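Local atomic coordinates of VP5 (Halorubrum pleomorphic virus 6, PDB entry 6QGL), a protein that is an envelope protein of a haloarchaeal pleomorphic virus and probably mediates fusion of the viral membrane with that of the host cell. Residues A[36-39]-A[40-43]; A[44-47]-A[48-52]; A[244-247]-A[248-252]. All coordinates share one frame; numbering follows the deposited sequence.

Interaction 1: A[36-39]-A[40-43]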
loop_
_atom_site.group_PDB
_atom_site.type_symbol
_atom_site.label_atom_id
_atom_site.label_comp_id
_atom_site.label_asym_id
_atom_site.label_seq_id
_atom_site.Cartn_x
_atom_site.Cartn_y
_atom_site.Cartn_z
ATOM N N ASP A 36 21.297 6.510 -0.275
ATOM C CA ASP A 36 22.574 6.603 0.436
ATOM C C ASP A 36 22.989 8.064 0.704
ATOM O O ASP A 36 23.260 8.803 -0.248
ATOM C CB ASP A 36 23.684 5.819 -0.294
ATOM C CG ASP A 36 24.794 5.321 0.616
ATOM O OD1 ASP A 36 25.521 6.167 1.190
ATOM O OD2 ASP A 36 24.947 4.086 0.744
ATOM N N PRO A 37 23.048 8.495 1.992
ATOM C CA PRO A 37 23.434 9.884 2.294
ATOM C C PRO A 37 24.916 10.176 2.043
ATOM O O PRO A 37 25.740 9.259 2.062
ATOM C CB PRO A 37 23.068 10.035 3.779
ATOM C CG PRO A 37 22.216 8.846 4.115
ATOM C CD PRO A 37 22.734 7.766 3.233
ATOM N N ALA A 38 25.249 11.462 1.806
ATOM C CA ALA A 38 26.610 11.935 1.529
ATOM C C ALA A 38 27.589 11.749 2.701
ATOM O O ALA A 38 27.167 11.616 3.846
ATOM C CB ALA A 38 26.577 13.390 1.085
ATOM N N GLU A 39 28.897 11.687 2.403
ATOM C CA GLU A 39 29.940 11.514 3.420
ATOM C C GLU A 39 30.064 12.798 4.246
ATOM O O GLU A 39 30.011 12.750 5.477
ATOM C CB GLU A 39 31.291 11.124 2.780
ATOM C CG GLU A 39 31.353 9.699 2.241
ATOM C CD GLU A 39 30.659 9.451 0.912
ATOM O OE1 GLU A 39 31.044 10.092 -0.092
ATOM O OE2 GLU A 39 29.731 8.610 0.876
ATOM N N GLY A 40 30.186 13.927 3.550
ATOM C CA GLY A 40 30.276 15.244 4.161
ATOM C C GLY A 40 28.894 15.727 4.529
ATOM O O GLY A 40 28.237 16.406 3.733
ATOM N N LEU A 41 28.428 15.322 5.721
ATOM C CA LEU A 41 27.105 15.672 6.235
ATOM C C LEU A 41 27.142 16.140 7.679
ATOM O O LEU A 41 28.081 15.831 8.409
ATOM C CB LEU A 41 26.136 14.483 6.102
ATOM C CG LEU A 41 25.670 14.066 4.708
ATOM C CD1 LEU A 41 24.683 12.950 4.813
ATOM C CD2 LEU A 41 24.981 15.192 3.971
ATOM N N THR A 42 26.099 16.865 8.102
ATOM C CA THR A 42 26.001 17.353 9.469
ATOM C C THR A 42 25.097 16.401 10.288
ATOM O O THR A 42 24.202 15.772 9.706
ATOM C CB THR A 42 25.640 18.853 9.512
ATOM O OG1 THR A 42 25.604 19.283 10.856
ATOM C CG2 THR A 42 24.324 19.193 8.914
ATOM N N PRO A 43 25.356 16.225 11.616
ATOM C CA PRO A 43 24.539 15.296 12.415
ATOM C C PRO A 43 23.043 15.526 12.294
ATOM O O PRO A 43 22.307 14.552 12.180
ATOM C CB PRO A 43 25.011 15.542 13.852
ATOM C CG PRO A 43 26.351 16.075 13.727
ATOM C CD PRO A 43 26.413 16.833 12.449
#
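Leu-41 folds back over Pro-37 and Ala-38 because its CG stands anti to its own carbonyl carbon (chi1 -70°), while an extended chi2 (-177°) sends CD1 on toward Pro-37. CD1 lies at 3.5 Å from CB of Pro-37, against the side of the pyrrolidine ring. CD2 branches off in the other direction and meets the methyl of Ala-38, with 3.8 Å between Leu-41 CD2 and Ala-38 CB. The carbonyl oxygen of Ala-38 lies against CG and CD1 of Leu-41, with CD2 farther off. That same oxygen also receives a weak hydrogen bond from NE2 of His-140, at the end of helix 97-140.

The chain bends sharply here through an inverse gamma turn centred on Gly-40. Leu-41 N reaches back to Glu-39 O at 3.0 Å, a weak bond with an N-H...O angle of only 122°, as is usual for so tight a ring. Glu-39 itself turns its side chain outward; its CB lies beside Gly-40 N, and the chain bends at chi2, carrying the carboxylate away from Leu-41. The turn delivers the chain to Thr-42, the N-cap residue of helix 43-66, whose hydroxyl makes no capping bond, and Pro-43 opens the first turn.

All of this lies at the surface; the centre of the contact is about 30 Å from that of the chain. The inner side of the bend faces the helix it precedes: Pro-37 touches the side chains of Leu-46 and Gln-49, and Leu-41 also reaches Gln-49, where both meet the amide oxygen OE1.

Interaction 2: A[44-47]-A[48-52]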
loop_
_atom_site.group_PDB
_atom_site.type_symbol
_atom_site.label_atom_id
_atom_site.label_comp_id
_atom_site.label_asym_id
_atom_site.label_seq_id
_atom_site.Cartn_x
_atom_site.Cartn_y
_atom_site.Cartn_z
ATOM N N ASP A 44 22.601 16.801 12.296
ATOM C CA ASP A 44 21.189 17.148 12.158
ATOM C C ASP A 44 20.646 16.729 10.797
ATOM O O ASP A 44 19.549 16.169 10.737
ATOM C CB ASP A 44 20.959 18.648 12.394
ATOM C CG ASP A 44 21.115 19.113 13.833
ATOM O OD1 ASP A 44 21.220 18.254 14.730
ATOM O OD2 ASP A 44 21.123 20.338 14.059
ATOM N N VAL A 45 21.425 16.968 9.713
ATOM C CA VAL A 45 21.024 16.608 8.346
ATOM C C VAL A 45 20.961 15.088 8.180
ATOM O O VAL A 45 19.994 14.592 7.592
ATOM C CB VAL A 45 21.860 17.328 7.257
ATOM C CG1 VAL A 45 21.797 16.612 5.907
ATOM C CG2 VAL A 45 21.381 18.769 7.108
ATOM N N LEU A 46 21.941 14.349 8.743
ATOM C CA LEU A 46 21.944 12.885 8.672
ATOM C C LEU A 46 20.729 12.303 9.394
ATOM O O LEU A 46 20.065 11.433 8.833
ATOM C CB LEU A 46 23.261 12.261 9.189
ATOM C CG LEU A 46 23.343 10.711 9.173
ATOM C CD1 LEU A 46 23.217 10.139 7.762
ATOM C CD2 LEU A 46 24.608 10.210 9.814
ATOM N N ARG A 47 20.408 12.824 10.600
ATOM C CA ARG A 47 19.250 12.394 11.390
ATOM C C ARG A 47 17.935 12.632 10.648
ATOM O O ARG A 47 17.069 11.756 10.668
ATOM C CB ARG A 47 19.230 13.061 12.773
ATOM C CG ARG A 47 20.202 12.433 13.763
ATOM C CD ARG A 47 19.951 12.902 15.183
ATOM N NE ARG A 47 20.368 14.287 15.396
ATOM C CZ ARG A 47 21.576 14.649 15.816
ATOM N NH1 ARG A 47 22.502 13.735 16.071
ATOM N NH2 ARG A 47 21.865 15.930 15.988
ATOM N N ASN A 48 17.807 13.782 9.953
ATOM C CA ASN A 48 16.612 14.104 9.169
ATOM C C ASN A 48 16.480 13.183 7.962
ATOM O O ASN A 48 15.383 12.689 7.706
ATOM C CB ASN A 48 16.597 15.575 8.738
ATOM C CG ASN A 48 16.320 16.546 9.861
ATOM O OD1 ASN A 48 15.542 16.275 10.785
ATOM N ND2 ASN A 48 16.941 17.716 9.794
ATOM N N GLN A 49 17.601 12.923 7.254
ATOM C CA GLN A 49 17.641 12.039 6.088
ATOM C C GLN A 49 17.343 10.587 6.456
ATOM O O GLN A 49 16.650 9.909 5.694
ATOM C CB GLN A 49 18.962 12.171 5.318
ATOM C CG GLN A 49 19.075 13.502 4.568
ATOM C CD GLN A 49 20.292 13.656 3.684
ATOM O OE1 GLN A 49 21.118 12.750 3.519
ATOM N NE2 GLN A 49 20.417 14.826 3.074
ATOM N N LEU A 50 17.821 10.121 7.634
ATOM C CA LEU A 50 17.553 8.755 8.105
ATOM C C LEU A 50 16.087 8.597 8.494
ATOM O O LEU A 50 15.479 7.580 8.157
ATOM C CB LEU A 50 18.447 8.352 9.286
ATOM C CG LEU A 50 19.948 8.250 9.041
ATOM C CD1 LEU A 50 20.678 8.177 10.347
ATOM C CD2 LEU A 50 20.303 7.068 8.154
ATOM N N SER A 51 15.518 9.609 9.189
ATOM C CA SER A 51 14.114 9.636 9.607
ATOM C C SER A 51 13.202 9.597 8.381
ATOM O O SER A 51 12.238 8.831 8.374
ATOM C CB SER A 51 13.825 10.874 10.452
ATOM O OG SER A 51 12.455 10.949 10.812
ATOM N N ASP A 52 13.545 10.381 7.334
ATOM C CA ASP A 52 12.810 10.448 6.069
ATOM C C ASP A 52 12.807 9.118 5.332
ATOM O O ASP A 52 11.776 8.751 4.772
ATOM C CB ASP A 52 13.365 11.562 5.170
ATOM C CG ASP A 52 13.080 12.969 5.660
ATOM O OD1 ASP A 52 12.185 13.131 6.522
ATOM O OD2 ASP A 52 13.754 13.909 5.188
#
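Asn-48, Gln-49, Leu-50 and Ser-51 each give their backbone N-H to the carbonyl four residues earlier, the regular ladder of an alpha-helix, here the opening turns of helix 43-66. The acceptors are the oxygens of Asp-44, Val-45, Leu-46 and Arg-47. Of the four bonds, Gln-49 N to Val-45 O is the straightest, at 2.9 Å and 161°. Arg-47 O also takes a weak hydrogen bond from the hydroxyl of Tyr-147. Farther along, Asn-48 O accepts from Asp-52 N, and Gln-49 O from the hydroxyl of Ser-53.

On the outer face Arg-47 turns back along the helix, its chain bent at chi3 (-72°), and NH2 meets Asp-44 OD1 in a salt bridge of 2.7 Å. The oxygen is approached nearly along its C-O bond, and Asp-44 OD1 itself lies 24° out of the guanidinium plane of Arg-47. Asn-48 places its amide beside the Asp-44 carbonyl, but the angle at ND2 is too poor for a bond.

The buried face is apolar: Leu-46 and Leu-50 slant past each other, CG and CD1 of the former against CG and CD1 of the latter. Helix 97-140 packs on both, through Thr-136 and His-140 on Leu-46 and Met-133 and Val-137 on Leu-50; helix 145-148 adds Tyr-147 and Ile-148 on Leu-50. Ser-51, also buried, touches Tyr-147, and its OG hydrogen-bonds Asp-222 OD2.

Interaction 3: A[244-247]-A[248-252]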
loop_
_atom_site.group_PDB
_atom_site.type_symbol
_atom_site.label_atom_id
_atom_site.label_comp_id
_atom_site.label_asym_id
_atom_site.label_seq_id
_atom_site.Cartn_x
_atom_site.Cartn_y
_atom_site.Cartn_z
ATOM N N GLN A 244 -3.410 -22.634 1.558
ATOM C CA GLN A 244 -3.816 -23.926 2.110
ATOM C C GLN A 244 -5.239 -24.216 1.628
ATOM O O GLN A 244 -5.512 -25.322 1.154
ATOM C CB GLN A 244 -3.741 -23.935 3.653
ATOM C CG GLN A 244 -4.110 -25.294 4.272
ATOM C CD GLN A 244 -3.623 -25.514 5.683
ATOM O OE1 GLN A 244 -3.049 -24.628 6.335
ATOM N NE2 GLN A 244 -3.852 -26.718 6.189
ATOM N N ASN A 245 -6.123 -23.192 1.707
ATOM C CA ASN A 245 -7.517 -23.252 1.274
ATOM C C ASN A 245 -7.647 -23.566 -0.216
ATOM O O ASN A 245 -8.545 -24.316 -0.580
ATOM C CB ASN A 245 -8.262 -21.955 1.613
ATOM C CG ASN A 245 -8.486 -21.689 3.089
ATOM O OD1 ASN A 245 -8.393 -22.572 3.952
ATOM N ND2 ASN A 245 -8.789 -20.442 3.413
ATOM N N VAL A 246 -6.754 -23.002 -1.066
ATOM C CA VAL A 246 -6.748 -23.224 -2.520
ATOM C C VAL A 246 -6.395 -24.678 -2.829
ATOM O O VAL A 246 -7.122 -25.322 -3.579
ATOM C CB VAL A 246 -5.837 -22.227 -3.294
ATOM C CG1 VAL A 246 -5.778 -22.558 -4.778
ATOM C CG2 VAL A 246 -6.304 -20.796 -3.105
ATOM N N ARG A 247 -5.298 -25.187 -2.240
ATOM C CA ARG A 247 -4.827 -26.555 -2.454
ATOM C C ARG A 247 -5.803 -27.613 -1.964
ATOM O O ARG A 247 -6.040 -28.598 -2.669
ATOM C CB ARG A 247 -3.450 -26.760 -1.825
ATOM C CG ARG A 247 -2.367 -26.046 -2.572
ATOM C CD ARG A 247 -1.064 -26.809 -2.481
ATOM N NE ARG A 247 -0.146 -26.313 -3.493
ATOM C CZ ARG A 247 0.674 -25.300 -3.279
ATOM N NH1 ARG A 247 0.717 -24.711 -2.095
ATOM N NH2 ARG A 247 1.398 -24.813 -4.260
ATOM N N ASN A 248 -6.371 -27.411 -0.761
ATOM C CA ASN A 248 -7.358 -28.321 -0.176
ATOM C C ASN A 248 -8.656 -28.258 -0.982
ATOM O O ASN A 248 -9.283 -29.294 -1.231
ATOM C CB ASN A 248 -7.629 -27.948 1.301
ATOM C CG ASN A 248 -6.493 -28.205 2.276
ATOM O OD1 ASN A 248 -5.577 -28.999 2.032
ATOM N ND2 ASN A 248 -6.546 -27.552 3.427
ATOM N N GLY A 249 -9.016 -27.040 -1.394
ATOM C CA GLY A 249 -10.205 -26.743 -2.177
ATOM C C GLY A 249 -10.168 -27.337 -3.562
ATOM O O GLY A 249 -11.173 -27.868 -4.022
ATOM N N ILE A 250 -8.995 -27.272 -4.224
ATOM C CA ILE A 250 -8.781 -27.823 -5.566
ATOM C C ILE A 250 -8.743 -29.351 -5.502
ATOM O O ILE A 250 -9.169 -30.009 -6.455
ATOM C CB ILE A 250 -7.560 -27.170 -6.278
ATOM C CG1 ILE A 250 -7.937 -25.742 -6.695
ATOM C CG2 ILE A 250 -7.070 -27.975 -7.498
ATOM C CD1 ILE A 250 -6.872 -24.903 -6.975
ATOM N N SER A 251 -8.295 -29.910 -4.367
ATOM C CA SER A 251 -8.280 -31.352 -4.167
ATOM C C SER A 251 -9.722 -31.866 -4.057
ATOM O O SER A 251 -10.072 -32.838 -4.727
ATOM C CB SER A 251 -7.475 -31.719 -2.926
ATOM O OG SER A 251 -7.281 -33.122 -2.882
ATOM N N THR A 252 -10.565 -31.167 -3.253
ATOM C CA THR A 252 -11.985 -31.478 -3.049
ATOM C C THR A 252 -12.722 -31.317 -4.383
ATOM O O THR A 252 -13.512 -32.188 -4.749
ATOM C CB THR A 252 -12.576 -30.596 -1.933
ATOM O OG1 THR A 252 -11.746 -30.661 -0.772
ATOM C CG2 THR A 252 -13.997 -30.993 -1.563
#
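Val-246 and Ile-250 run abreast off the same face of the helix, with Val-246 CG1 at 3.4 Å from Ile-250 CD1. The methyl gets there because CG1 of Ile-250 is anti to its carbonyl carbon (chi1 -73°), which swings the ethyl branch back over the preceding turn and onto Val-246 O, 3.2 Å from that CG1. On the exposed side Gln-244 and Asn-248 meet differently: ND2 of Asn-248 comes within 3.4 Å of the CG methylene of Gln-244, and the two amide planes are turned 68° apart, so the amides do not stack.

These pairs are spaced four residues apart along an alpha-helix, 229-257, and the backbone bonds beneath them set that spacing. Asn-248 N to Gln-244 O is the straightest at 166°. Gly-249 N gives a more bent bond to Asn-245 O. One turn later Asn-248 O accepts twice from Thr-252, from Thr-252 N and, at 2.9 Å, from Thr-252 OG1, the two donors arriving from opposite faces of the carbonyl.

Farther out, helices 73-92 and 97-140 pack on Val-246 and Ile-250: Ala-79 touches Val-246, Tyr-80, Ala-83 and Ala-104 touch Ile-250, and Ile-108 touches both. Arg-247 sends its guanidinium to helix 97-140, where NH2 forms a salt bridge with Asp-109 and NH1 another with Glu-112. Asn-245 ND2 hydrogen-bonds Glu-76 OE2 of helix 73-92.

In the fold
Interactions 1 and 2 are neighbours, their centres 9 Å apart, and the loop of interaction 1 packs on the very helix it leads into. Interaction 3 lies on the opposite side of the chain's centre, its nearest atoms about 35 Å from interaction 2. Interaction 1 is a surface contact resting on apolar touches and one weak bond, whereas the two helical stretches are partly buried and regularly bonded. Both of these pack on helix 97-140, but their arginines differ: Arg-47 pairs within its own helix, Arg-247 with acids of the neighbouring one.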